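Local coordinates for coclaurine N-methyltransferase (Coptis japonica, PDB 6GKV), which transfers a methyl group from S-adenosyl-L-methionine to the ring nitrogen of coclaurine and probably of related tetrahydroisoquinolines in alkaloid biosynthesis, at residues I77-L82 / S88-S93; K293-N298 / K318-W323; A136-V141 / L173-K178. One frame throughout, in Å; residues are numbered along the deposited sequence.

Interaction 1 of 3, residues I77-L82 / S88-S93; sequences IPIEFL and SNLKGS. With SAH (S-adenosyl-L-homocysteine), chain C.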
loop_
_atom_site.group_PDB
_atom_site.type_symbol
_atom_site.label_atom_id
_atom_site.label_comp_id
_atom_site.label_asym_id
_atom_site.label_seq_id
_atom_site.Cartn_x
_atom_site.Cartn_y
_atom_site.Cartn_z
ATOM N N ILE A 77 32.460 13.226 -0.201
ATOM C CA ILE A 77 33.514 12.234 -0.100
ATOM C C ILE A 77 34.490 12.365 -1.256
ATOM O O ILE A 77 34.065 12.479 -2.402
ATOM C CB ILE A 77 32.933 10.806 -0.088
ATOM C CG1 ILE A 77 31.718 10.724 0.859
ATOM C CG2 ILE A 77 34.038 9.789 0.236
ATOM C CD1 ILE A 77 32.008 11.191 2.308
ATOM N N PRO A 78 35.800 12.355 -0.958
ATOM C CA PRO A 78 36.822 12.355 -2.008
ATOM C C PRO A 78 36.586 11.256 -3.035
ATOM O O PRO A 78 36.424 10.080 -2.692
ATOM C CB PRO A 78 38.130 12.123 -1.234
ATOM C CG PRO A 78 37.719 11.717 0.146
ATOM C CD PRO A 78 36.406 12.380 0.381
ATOM N N ILE A 79 36.565 11.665 -4.298
ATOM C CA ILE A 79 36.259 10.781 -5.404
ATOM C C ILE A 79 37.247 9.614 -5.478
ATOM O O ILE A 79 36.854 8.486 -5.807
ATOM C CB ILE A 79 36.245 11.579 -6.735
ATOM C CG1 ILE A 79 35.573 10.774 -7.845
ATOM C CG2 ILE A 79 37.646 12.085 -7.115
ATOM C CD1 ILE A 79 34.077 10.748 -7.722
ATOM N N GLU A 80 38.509 9.887 -5.132
ATOM C CA GLU A 80 39.593 8.901 -5.178
ATOM C C GLU A 80 39.305 7.688 -4.297
ATOM O O GLU A 80 39.756 6.572 -4.587
ATOM C CB GLU A 80 40.914 9.534 -4.739
ATOM C CG GLU A 80 40.961 11.048 -4.847
ATOM C CD GLU A 80 42.182 11.646 -4.152
ATOM O OE1 GLU A 80 42.844 10.930 -3.362
ATOM O OE2 GLU A 80 42.480 12.837 -4.399
ATOM N N PHE A 81 38.571 7.931 -3.212
ATOM C CA PHE A 81 38.100 6.869 -2.332
ATOM C C PHE A 81 36.942 6.109 -2.962
ATOM O O PHE A 81 36.841 4.898 -2.811
ATOM C CB PHE A 81 37.656 7.427 -0.979
ATOM C CG PHE A 81 37.028 6.392 -0.081
ATOM C CD1 PHE A 81 37.730 5.239 0.277
ATOM C CD2 PHE A 81 35.735 6.551 0.385
ATOM C CE1 PHE A 81 37.155 4.271 1.096
ATOM C CE2 PHE A 81 35.153 5.596 1.198
ATOM C CZ PHE A 81 35.868 4.450 1.558
ATOM N N LEU A 82 36.066 6.821 -3.662
ATOM C CA LEU A 82 34.882 6.186 -4.225
ATOM C C LEU A 82 35.244 5.239 -5.385
ATOM O O LEU A 82 34.643 4.183 -5.517
ATOM C CB LEU A 82 33.857 7.255 -4.651
ATOM C CG LEU A 82 33.264 7.976 -3.428
ATOM C CD1 LEU A 82 32.342 9.109 -3.825
ATOM C CD2 LEU A 82 32.534 7.005 -2.474
ATOM N N SER A 88 32.854 0.669 -11.446
ATOM C CA SER A 88 33.254 1.573 -12.538
ATOM C C SER A 88 32.440 2.859 -12.700
ATOM O O SER A 88 32.978 3.863 -13.177
ATOM C CB SER A 88 33.209 0.838 -13.872
ATOM O OG SER A 88 34.272 -0.061 -14.009
ATOM N N ASN A 89 31.150 2.826 -12.358
ATOM C CA ASN A 89 30.278 3.991 -12.529
ATOM C C ASN A 89 30.077 4.777 -11.236
ATOM O O ASN A 89 29.406 5.814 -11.230
ATOM C CB ASN A 89 28.904 3.586 -13.082
ATOM C CG ASN A 89 28.989 2.608 -14.238
ATOM O OD1 ASN A 89 29.018 1.392 -14.041
ATOM N ND2 ASN A 89 29.029 3.139 -15.452
ATOM N N LEU A 90 30.666 4.290 -10.148
ATOM C CA LEU A 90 30.587 4.976 -8.871
ATOM C C LEU A 90 29.131 5.105 -8.455
ATOM O O LEU A 90 28.656 6.186 -8.100
ATOM C CB LEU A 90 31.246 6.350 -8.952
ATOM C CG LEU A 90 32.654 6.370 -9.545
ATOM C CD1 LEU A 90 33.178 7.788 -9.591
ATOM C CD2 LEU A 90 33.579 5.479 -8.753
ATOM N N LYS A 91 28.417 3.989 -8.517
ATOM C CA LYS A 91 27.027 3.970 -8.112
ATOM C C LYS A 91 26.967 3.783 -6.609
ATOM O O LYS A 91 27.373 2.742 -6.096
ATOM C CB LYS A 91 26.276 2.859 -8.839
ATOM C CG LYS A 91 24.757 2.885 -8.636
ATOM C CD LYS A 91 24.083 1.817 -9.496
ATOM C CE LYS A 91 22.639 2.185 -9.771
ATOM N NZ LYS A 91 21.834 2.171 -8.528
ATOM N N GLY A 92 26.468 4.795 -5.907
ATOM C CA GLY A 92 26.439 4.779 -4.451
ATOM C C GLY A 92 25.055 4.420 -3.953
ATOM O O GLY A 92 24.562 4.982 -2.968
ATOM N N SER A 93 24.440 3.470 -4.654
ATOM C CA SER A 93 23.084 3.016 -4.388
ATOM C C SER A 93 22.919 1.565 -4.897
ATOM O O SER A 93 23.818 1.015 -5.547
ATOM C CB SER A 93 22.077 3.949 -5.069
ATOM O OG SER A 93 22.424 4.152 -6.441
HETATM N N SAH C . 21.556 8.991 -6.672
HETATM C CA SAH C . 22.968 8.686 -6.493
HETATM C CB SAH C . 23.377 8.838 -5.035
HETATM C CG SAH C . 22.311 8.482 -4.002
HETATM S SD SAH C . 22.849 8.931 -2.328
HETATM C C SAH C . 23.306 7.280 -6.966
HETATM O O SAH C . 22.381 6.486 -7.140
HETATM O OXT SAH C . 24.479 6.922 -7.171
HETATM C "C5'" SAH C . 21.773 10.390 -2.245
HETATM C "C4'" SAH C . 22.155 11.520 -3.208
HETATM O "O4'" SAH C . 21.289 12.631 -3.036
HETATM C "C3'" SAH C . 23.570 12.035 -2.982
HETATM O "O3'" SAH C . 24.135 12.365 -4.226
HETATM C "C2'" SAH C . 23.407 13.323 -2.214
HETATM O "O2'" SAH C . 24.443 14.202 -2.576
HETATM C "C1'" SAH C . 22.034 13.793 -2.690
HETATM N N9 SAH C . 21.315 14.617 -1.691
HETATM C C8 SAH C . 21.050 14.326 -0.370
HETATM N N7 SAH C . 20.365 15.368 0.170
HETATM C C5 SAH C . 20.190 16.320 -0.788
HETATM C C6 SAH C . 19.577 17.578 -0.788
HETATM N N6 SAH C . 19.002 18.067 0.315
HETATM N N1 SAH C . 19.571 18.328 -1.950
HETATM C C2 SAH C . 20.172 17.838 -3.096
HETATM N N3 SAH C . 20.775 16.597 -3.092
HETATM C C4 SAH C . 20.785 15.855 -1.956
#
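Leu90 carries this contact, its two methyl branches reaching separate parts of the short helix that begins at Ile79. CD1 of Leu90 comes end-on against the flank of the Ile79 CD1 methyl at 3.6 Å, the side chains crossing at about a right angle. Ile79 gets there by stretching CG1 anti to its backbone N (chi1 -165°), carrying the terminal methyl towards Leu90. The other branch, CD2 of Leu90, rests on the backbone of Leu82, 3.6 Å from Leu82 O, while CB of Leu82 lies 4.5 Å from that methyl. Leu90 takes a left-handed backbone conformation, and just beyond it the chain turns to the cofactor product. There Gly92 N donates to OXT of S-adenosyl-L-homocysteine over 3.2 Å, and Ser93 OG faces the other carboxylate oxygen, O, across a hydrogen bond of doubtfully short length. Lys91 NZ gives Ser93 OG a hydrogen bond of 2.9 Å and so helps position it. Putting an alanine at Ser93 would probably cost the carboxylate its hydroxyl partner and leave Lys91 NZ to Cys94 O and Tyr115 OH. Tyr162 of helix 157-168 touches both Ile79 and Leu90, Gln134 joins them from the loop after strand 126-130, and Lys91 packs on helix 104-118, which places the contact beside the cofactor end of the Rossmann-like sheet.

Interaction 2 of 3, residues K293-N298 / K318-W323; sequences KRLDAN and KLINYW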
loop_
_atom_site.group_PDB
_atom_site.type_symbol
_atom_site.label_atom_id
_atom_site.label_comp_id
_atom_site.label_asym_id
_atom_site.label_seq_id
_atom_site.Cartn_x
_atom_site.Cartn_y
_atom_site.Cartn_z
ATOM N N LYS A 293 34.535 -5.883 0.357
ATOM C CA LYS A 293 35.674 -6.625 -0.211
ATOM C C LYS A 293 36.684 -5.673 -0.830
ATOM O O LYS A 293 37.883 -5.902 -0.760
ATOM C CB LYS A 293 35.230 -7.621 -1.289
ATOM C CG LYS A 293 34.640 -8.943 -0.802
ATOM C CD LYS A 293 34.091 -9.744 -2.001
ATOM C CE LYS A 293 33.179 -10.880 -1.569
ATOM N NZ LYS A 293 32.389 -11.463 -2.712
ATOM N N ARG A 294 36.185 -4.613 -1.456
ATOM C CA ARG A 294 37.058 -3.680 -2.150
ATOM C C ARG A 294 37.847 -2.812 -1.193
ATOM O O ARG A 294 38.969 -2.441 -1.493
ATOM C CB ARG A 294 36.255 -2.812 -3.111
ATOM C CG ARG A 294 35.874 -3.571 -4.352
ATOM C CD ARG A 294 34.906 -2.817 -5.245
ATOM N NE ARG A 294 34.715 -3.574 -6.472
ATOM C CZ ARG A 294 35.188 -3.206 -7.654
ATOM N NH1 ARG A 294 35.853 -2.064 -7.784
ATOM N NH2 ARG A 294 34.972 -3.977 -8.708
ATOM N N LEU A 295 37.260 -2.483 -0.048
ATOM C CA LEU A 295 38.001 -1.793 0.999
ATOM C C LEU A 295 39.217 -2.619 1.419
ATOM O O LEU A 295 40.344 -2.300 1.056
ATOM C CB LEU A 295 37.104 -1.514 2.205
ATOM C CG LEU A 295 36.024 -0.461 1.998
ATOM C CD1 LEU A 295 35.288 -0.161 3.299
ATOM C CD2 LEU A 295 36.657 0.789 1.429
ATOM N N ASP A 296 38.959 -3.710 2.138
ATOM C CA ASP A 296 39.987 -4.617 2.678
ATOM C C ASP A 296 41.100 -5.041 1.713
ATOM O O ASP A 296 42.210 -5.364 2.130
ATOM C CB ASP A 296 39.305 -5.882 3.209
ATOM C CG ASP A 296 38.317 -5.585 4.312
ATOM O OD1 ASP A 296 38.511 -4.566 5.015
ATOM O OD2 ASP A 296 37.345 -6.360 4.461
ATOM N N ALA A 297 40.794 -5.060 0.426
ATOM C CA ALA A 297 41.762 -5.482 -0.575
ATOM C C ALA A 297 42.664 -4.314 -0.999
ATOM O O ALA A 297 43.721 -4.512 -1.605
ATOM C CB ALA A 297 41.030 -6.081 -1.782
ATOM N N ASN A 298 42.249 -3.092 -0.681
ATOM C CA ASN A 298 43.041 -1.928 -1.060
ATOM C C ASN A 298 43.348 -1.054 0.133
ATOM O O ASN A 298 43.391 0.169 0.017
ATOM C CB ASN A 298 42.320 -1.095 -2.114
ATOM C CG ASN A 298 41.852 -1.916 -3.278
ATOM O OD1 ASN A 298 42.613 -2.212 -4.206
ATOM N ND2 ASN A 298 40.591 -2.299 -3.240
ATOM N N LYS A 318 39.757 5.383 12.411
ATOM C CA LYS A 318 38.332 5.551 12.692
ATOM C C LYS A 318 37.540 5.651 11.389
ATOM O O LYS A 318 36.435 5.118 11.282
ATOM C CB LYS A 318 38.068 6.783 13.566
ATOM C CG LYS A 318 38.552 6.643 15.033
ATOM C CD LYS A 318 38.194 7.891 15.871
ATOM C CE LYS A 318 38.627 7.769 17.332
ATOM N NZ LYS A 318 39.805 8.636 17.708
ATOM N N LEU A 319 38.131 6.296 10.389
ATOM C CA LEU A 319 37.417 6.562 9.153
ATOM C C LEU A 319 37.244 5.308 8.306
ATOM O O LEU A 319 36.182 5.094 7.713
ATOM C CB LEU A 319 38.137 7.643 8.357
ATOM C CG LEU A 319 37.396 8.173 7.133
ATOM C CD1 LEU A 319 35.973 8.591 7.489
ATOM C CD2 LEU A 319 38.195 9.335 6.573
ATOM N N ILE A 320 38.278 4.476 8.237
ATOM C CA ILE A 320 38.170 3.249 7.457
ATOM C C ILE A 320 37.160 2.288 8.126
ATOM O O ILE A 320 36.388 1.618 7.452
ATOM C CB ILE A 320 39.549 2.584 7.269
ATOM C CG1 ILE A 320 39.417 1.200 6.641
ATOM C CG2 ILE A 320 40.247 2.421 8.579
ATOM C CD1 ILE A 320 39.005 1.227 5.190
ATOM N N ASN A 321 37.130 2.255 9.453
ATOM C CA ASN A 321 36.183 1.395 10.143
ATOM C C ASN A 321 34.779 1.986 10.097
ATOM O O ASN A 321 33.782 1.289 10.333
ATOM C CB ASN A 321 36.632 1.164 11.579
ATOM C CG ASN A 321 37.804 0.224 11.657
ATOM O OD1 ASN A 321 37.777 -0.848 11.051
ATOM N ND2 ASN A 321 38.856 0.619 12.388
ATOM N N TYR A 322 34.707 3.283 9.800
ATOM C CA TYR A 322 33.418 3.901 9.563
ATOM C C TYR A 322 32.826 3.270 8.319
ATOM O O TYR A 322 31.666 2.859 8.293
ATOM C CB TYR A 322 33.508 5.422 9.362
ATOM C CG TYR A 322 32.186 5.926 8.819
ATOM C CD1 TYR A 322 31.129 6.189 9.682
ATOM C CD2 TYR A 322 31.968 6.072 7.446
ATOM C CE1 TYR A 322 29.902 6.600 9.209
ATOM C CE2 TYR A 322 30.723 6.483 6.956
ATOM C CZ TYR A 322 29.702 6.750 7.852
ATOM O OH TYR A 322 28.475 7.170 7.418
ATOM N N TRP A 323 33.633 3.226 7.267
ATOM C CA TRP A 323 33.151 2.747 5.997
ATOM C C TRP A 323 32.876 1.233 6.056
ATOM O O TRP A 323 31.932 0.741 5.431
ATOM C CB TRP A 323 34.138 3.127 4.895
ATOM C CG TRP A 323 33.899 4.577 4.483
ATOM C CD1 TRP A 323 34.723 5.651 4.710
ATOM C CD2 TRP A 323 32.729 5.111 3.852
ATOM N NE1 TRP A 323 34.148 6.808 4.228
ATOM C CE2 TRP A 323 32.908 6.498 3.688
ATOM C CE3 TRP A 323 31.531 4.542 3.375
ATOM C CZ2 TRP A 323 31.966 7.328 3.082
ATOM C CZ3 TRP A 323 30.586 5.362 2.770
ATOM C CH2 TRP A 323 30.806 6.736 2.631
#
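Leu295 reaches across from one helix to the backbone and first side-chain carbon of Trp323 on another. Its CD1 methyl lies 3.8 Å from Trp323 CB and 3.9 Å from the carbonyl carbon of Trp323, with the two side chains at about a right angle. The same methyl is 4.4 Å from CD1 of Ile320, one turn earlier, and this second touch is looser. The indole takes little part: with CG anti to the carbonyl carbon (chi1 -81°), the ring leaves the base that Leu295 touches. CE2 of Tyr322 stands 3.8 Å above one face of the indole, over its centre, and Phe81 and Phe326 also meet that ring. This side is closed, since Leu295 packs as well on Phe81 and Met85 of helix 79-85 and on Ile302 of helix 299-309. Away from this core the helices separate. Asp296 OD1 stays 5.8 Å from Ile320 CD1, making a long, weak ion pair with Arg324 just beyond, and OD2 is hydrogen-bonded to Tyr21 OH, while Lys293, salt-bridged to Glu290, and Lys318 lie on the exposed side. Between residues 293-298 and 318-323 the contact is thus wholly apolar, one leucine methyl against two hydrophobic residues, and shape and burial rather than directional bonds join these two segments, close to Phe326 of the pocket that holds N-methylheliamine.

Interaction 3 of 3, residues A136-V141 / L173-K178; sequences ALTLHV and LNVEVK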
loop_
_atom_site.group_PDB
_atom_site.type_symbol
_atom_site.label_atom_id
_atom_site.label_comp_id
_atom_site.label_asym_id
_atom_site.label_seq_id
_atom_site.Cartn_x
_atom_site.Cartn_y
_atom_site.Cartn_z
ATOM N N ALA A 136 26.440 8.151 -11.917
ATOM C CA ALA A 136 26.369 6.820 -12.517
ATOM C C ALA A 136 25.223 6.729 -13.527
ATOM O O ALA A 136 25.402 6.208 -14.642
ATOM C CB ALA A 136 26.211 5.772 -11.446
ATOM N N LEU A 137 24.065 7.270 -13.148
ATOM C CA LEU A 137 22.884 7.243 -14.017
ATOM C C LEU A 137 22.935 8.314 -15.101
ATOM O O LEU A 137 22.622 8.038 -16.258
ATOM C CB LEU A 137 21.608 7.407 -13.195
ATOM C CG LEU A 137 20.260 7.402 -13.927
ATOM C CD1 LEU A 137 20.019 6.098 -14.715
ATOM C CD2 LEU A 137 19.143 7.639 -12.918
ATOM N N THR A 138 23.328 9.530 -14.726
ATOM C CA THR A 138 23.457 10.626 -15.685
ATOM C C THR A 138 24.334 10.221 -16.859
ATOM O O THR A 138 23.911 10.299 -18.008
ATOM C CB THR A 138 24.038 11.888 -15.022
ATOM O OG1 THR A 138 23.041 12.477 -14.182
ATOM C CG2 THR A 138 24.459 12.906 -16.070
ATOM N N LEU A 139 25.543 9.763 -16.561
ATOM C CA LEU A 139 26.507 9.409 -17.597
ATOM C C LEU A 139 26.018 8.246 -18.460
ATOM O O LEU A 139 26.261 8.199 -19.668
ATOM C CB LEU A 139 27.856 9.069 -16.957
ATOM C CG LEU A 139 28.340 10.187 -16.038
ATOM C CD1 LEU A 139 29.697 9.875 -15.358
ATOM C CD2 LEU A 139 28.382 11.489 -16.838
ATOM N N HIS A 140 25.326 7.311 -17.826
ATOM C CA HIS A 140 24.868 6.102 -18.495
ATOM C C HIS A 140 23.755 6.423 -19.484
ATOM O O HIS A 140 23.792 5.997 -20.642
ATOM C CB HIS A 140 24.391 5.080 -17.459
ATOM C CG HIS A 140 23.872 3.805 -18.051
ATOM N ND1 HIS A 140 22.544 3.617 -18.371
ATOM C CD2 HIS A 140 24.505 2.648 -18.360
ATOM C CE1 HIS A 140 22.379 2.399 -18.856
ATOM N NE2 HIS A 140 23.552 1.791 -18.862
ATOM N N VAL A 141 22.764 7.178 -19.021
ATOM C CA VAL A 141 21.673 7.614 -19.884
ATOM C C VAL A 141 22.211 8.545 -20.971
ATOM O O VAL A 141 21.828 8.430 -22.138
ATOM C CB VAL A 141 20.557 8.327 -19.073
ATOM C CG1 VAL A 141 19.548 9.011 -19.989
ATOM C CG2 VAL A 141 19.863 7.340 -18.157
ATOM N N LEU A 173 28.016 15.484 -25.141
ATOM C CA LEU A 173 27.245 16.719 -25.191
ATOM C C LEU A 173 26.323 16.792 -23.985
ATOM O O LEU A 173 26.447 17.670 -23.132
ATOM C CB LEU A 173 26.415 16.798 -26.491
ATOM C CG LEU A 173 25.541 18.025 -26.843
ATOM C CD1 LEU A 173 25.274 18.079 -28.338
ATOM C CD2 LEU A 173 24.204 18.078 -26.095
ATOM N N ASN A 174 25.422 15.817 -23.928
ATOM C CA ASN A 174 24.167 15.898 -23.189
ATOM C C ASN A 174 24.244 16.412 -21.766
ATOM O O ASN A 174 23.360 17.147 -21.319
ATOM C CB ASN A 174 23.534 14.520 -23.154
ATOM C CG ASN A 174 23.865 13.714 -24.375
ATOM O OD1 ASN A 174 24.322 12.578 -24.265
ATOM N ND2 ASN A 174 23.626 14.287 -25.557
ATOM N N VAL A 175 25.290 16.017 -21.053
ATOM C CA VAL A 175 25.311 16.217 -19.616
ATOM C C VAL A 175 25.416 17.676 -19.230
ATOM O O VAL A 175 26.289 18.397 -19.693
ATOM C CB VAL A 175 26.464 15.469 -18.951
ATOM C CG1 VAL A 175 26.381 15.647 -17.444
ATOM C CG2 VAL A 175 26.423 14.005 -19.331
ATOM N N GLU A 176 24.500 18.077 -18.362
ATOM C CA GLU A 176 24.508 19.376 -17.724
ATOM C C GLU A 176 24.310 19.156 -16.220
ATOM O O GLU A 176 23.487 18.324 -15.829
ATOM C CB GLU A 176 23.412 20.253 -18.318
ATOM C CG GLU A 176 22.966 21.393 -17.440
ATOM C CD GLU A 176 21.759 22.105 -18.009
ATOM O OE1 GLU A 176 21.449 21.890 -19.199
ATOM O OE2 GLU A 176 21.120 22.876 -17.265
ATOM N N VAL A 177 25.067 19.859 -15.377
ATOM C CA VAL A 177 24.959 19.652 -13.932
ATOM C C VAL A 177 24.721 20.941 -13.152
ATOM O O VAL A 177 25.424 21.936 -13.345
ATOM C CB VAL A 177 26.220 18.987 -13.363
ATOM C CG1 VAL A 177 26.002 18.602 -11.904
ATOM C CG2 VAL A 177 26.602 17.774 -14.186
ATOM N N LYS A 178 23.743 20.908 -12.251
ATOM C CA LYS A 178 23.355 22.084 -11.469
ATOM C C LYS A 178 23.623 21.889 -9.979
ATOM O O LYS A 178 23.276 20.846 -9.424
ATOM C CB LYS A 178 21.864 22.402 -11.666
ATOM C CG LYS A 178 21.383 22.468 -13.104
ATOM C CD LYS A 178 19.942 22.991 -13.156
ATOM C CE LYS A 178 19.520 23.386 -14.569
ATOM N NZ LYS A 178 20.537 24.243 -15.249
#
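Thr138 and Val175 meet through methyls that both stand anti to the backbone N of their own residue, CG2 of Thr138 and CG1 of Val175 (chi1 -176°). The two lie 3.6 Å apart, and the second valine branch, CG2, flanks the same threonine methyl at 4.0 Å. Leu139 arrives differently: its CB leaves the backbone on the far side, yet with CG beside the backbone N (chi1 -54°) the end of the side chain swings round until CD2 is 4.0 Å from Val175 CG2. Val175 therefore receives one residue on both branches and a second on CG2 alone. Both neighbours pass it at a slant. The same turn of chi1 that presents the threonine methyl (chi1 -73°) keeps OG1 beside the backbone N, where it is hydrogen-bonded to Asp129 of strand 126-130. Helix 136-143 is thereby fitted against the residue just ahead of edge strand 176-179, with Val150 of the intervening strand 149-154 touching both Thr138 and Val175. Ile163 and Ser167 of helix 157-168 also pack on Val175. These elements belong to consecutive beta-alpha-beta units of the Rossmann-like methyltransferase fold. Thr138 divides its chemistry, hydroxyl to the strand carboxylate and methyl to the valine: the contact itself rests on van der Waals packing of aliphatic groups, and the bond to Asp129 probably helps hold the rotation that presents the methyl.

From the N terminus, interaction 1 comes first and closes a loop of only five residues, folding the segment after helix 79-85 back onto the start of that helix. Interaction 3 follows, spanning 31 residues that hold strand 149-154 and helix 157-168. Interaction 2 comes last, bridging 19 residues that are mostly helix 299-309. The three loops run in series and neither nest nor cross. Interaction 1 stands between the others: Phe81 packs on Trp323 and Leu295 of interaction 2, and Asn89 and Lys91 lie against Ala136 of interaction 3. Interactions 2 and 3 keep about 13 Å between nearest atoms, and interaction 1 links them, residues 77-82 facing the helical part and loop 88-93 facing helix 136-143.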